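Local coordinates for putative metal resistance protein (Proteus mirabilis, PDB 6C29) that probably reduces protein disulfides, this chain being the N-terminal periplasmic part of ScsB, whose tandem immunoglobulin-fold domains prime the isomerase activity of ScsC, at residues P134-F137 against E138-Y141. Numbering follows the deposited sequence.
Sequences PADF and EWQY
The rings of Phe-137 and Tyr-141, one helical turn apart, run alongside each other in one direction, their centroids 5.8 Å apart and their planes inclined at 47°. The pair meets obliquely, CZ of Phe-137 lying 3.8 Å from CD2 of Tyr-141. The four-residue spacing brings both onto one side of the helix, and CG anti to the backbone N (chi1 -179° in Phe-137) sets how the Phe-137 ring leans. Both settle on the sheet that contains strands 16-24, 30-38 and 90-97, Phe-137 against Thr-21 and Leu-33, Tyr-141 against Leu-33 and Pro-94. The hydroxyl of Tyr-141 is hydrogen-bonded to the carbonyl of Ile-95, while Lys-31 makes a cation-pi contact with its ring and a salt bridge with Glu-138.

A second set of flat groups lies round Asp-136, whose carboxylate is turned 44° from the amide plane of Gln-140. OD1 sits 3.9 Å from Gln-140 CG, a van der Waals approach, and OD2 comes obliquely to the indole of Trp-139.

Asp-136 holds the N-cap position, yet its carboxylate makes no capping bond. Its backbone carbonyl takes the first i+4 bond of the helix: Gln-140 N donates to Asp-136 O at 2.9 Å, nearly straight and in the carbonyl plane, and Tyr-141 N follows with a 2.8 Å bond to Phe-137 O. One end NH, that of Glu-138, is satisfied by a water 3.0 Å from its N, which in turn donates to the carbonyl of Ala-135. Such is a helix N-terminus entered through a type I turn, Pro-134 to Phe-137: here it opens the short helix 137-145, which packs its Phe-137 and Tyr-141 side on the N-terminal immunoglobulin-fold domain and lies on the link to the second beta domain.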
# COMPACT_ATOMS: atom_id res chain seq x y z
N PRO A 134 -16.38 -0.69 -17.97
CA PRO A 134 -16.08 0.32 -18.99
C PRO A 134 -15.15 -0.22 -20.07
O PRO A 134 -14.40 -1.17 -19.84
CB PRO A 134 -15.40 1.44 -18.18
CG PRO A 134 -15.85 1.24 -16.78
CD PRO A 134 -16.02 -0.24 -16.61
N ALA A 135 -15.17 0.41 -21.23
CA ALA A 135 -14.44 -0.10 -22.40
C ALA A 135 -12.95 -0.34 -22.14
O ALA A 135 -12.37 -1.33 -22.60
CB ALA A 135 -14.60 0.86 -23.57
N ASP A 136 -12.31 0.56 -21.41
CA ASP A 136 -10.88 0.40 -21.22
C ASP A 136 -10.51 -0.09 -19.84
O ASP A 136 -9.43 0.21 -19.34
CB ASP A 136 -10.18 1.69 -21.56
CG ASP A 136 -10.48 2.80 -20.60
OD1 ASP A 136 -11.32 2.65 -19.69
OD2 ASP A 136 -9.85 3.85 -20.80
N PHE A 137 -11.40 -0.88 -19.25
CA PHE A 137 -11.16 -1.42 -17.90
C PHE A 137 -9.90 -2.27 -17.83
O PHE A 137 -9.12 -2.11 -16.89
CB PHE A 137 -12.38 -2.22 -17.44
CG PHE A 137 -12.23 -2.78 -16.06
CD1 PHE A 137 -12.50 -2.01 -14.96
CD2 PHE A 137 -11.86 -4.10 -15.88
CE1 PHE A 137 -12.38 -2.52 -13.70
CE2 PHE A 137 -11.75 -4.64 -14.60
CZ PHE A 137 -12.00 -3.85 -13.52
N GLU A 138 -9.69 -3.18 -18.78
CA GLU A 138 -8.55 -4.11 -18.75
C GLU A 138 -7.23 -3.32 -18.85
O GLU A 138 -6.27 -3.58 -18.11
CB GLU A 138 -8.68 -5.15 -19.86
CG GLU A 138 -7.65 -6.28 -19.82
CD GLU A 138 -7.83 -7.25 -18.64
OE1 GLU A 138 -8.84 -7.14 -17.91
OE2 GLU A 138 -6.95 -8.13 -18.46
N TRP A 139 -7.21 -2.31 -19.71
CA TRP A 139 -6.05 -1.43 -19.81
C TRP A 139 -5.82 -0.68 -18.51
O TRP A 139 -4.67 -0.59 -18.04
CB TRP A 139 -6.22 -0.43 -20.95
CG TRP A 139 -5.11 0.56 -21.08
CD1 TRP A 139 -3.88 0.38 -21.69
CD2 TRP A 139 -5.12 1.92 -20.61
NE1 TRP A 139 -3.13 1.54 -21.60
CE2 TRP A 139 -3.86 2.50 -20.95
CE3 TRP A 139 -6.05 2.70 -19.93
CZ2 TRP A 139 -3.55 3.84 -20.65
CZ3 TRP A 139 -5.72 4.03 -19.63
CH2 TRP A 139 -4.48 4.57 -20.00
N GLN A 140 -6.88 -0.08 -17.95
CA GLN A 140 -6.75 0.62 -16.68
C GLN A 140 -6.25 -0.33 -15.60
O GLN A 140 -5.39 0.06 -14.83
CB GLN A 140 -8.08 1.26 -16.23
CG GLN A 140 -8.53 2.51 -17.04
CD GLN A 140 -9.39 3.45 -16.18
OE1 GLN A 140 -9.77 3.12 -15.05
NE2 GLN A 140 -9.68 4.63 -16.71
N TYR A 141 -6.74 -1.56 -15.58
CA TYR A 141 -6.34 -2.52 -14.55
C TYR A 141 -4.86 -2.87 -14.71
O TYR A 141 -4.11 -2.94 -13.72
CB TYR A 141 -7.19 -3.81 -14.61
CG TYR A 141 -7.27 -4.49 -13.29
CD1 TYR A 141 -6.27 -5.32 -12.86
CD2 TYR A 141 -8.36 -4.27 -12.46
CE1 TYR A 141 -6.36 -5.89 -11.63
CE2 TYR A 141 -8.45 -4.83 -11.23
CZ TYR A 141 -7.46 -5.66 -10.83
OH TYR A 141 -7.49 -6.27 -9.58
O HOH W 1 -11.40 -3.79 -21.13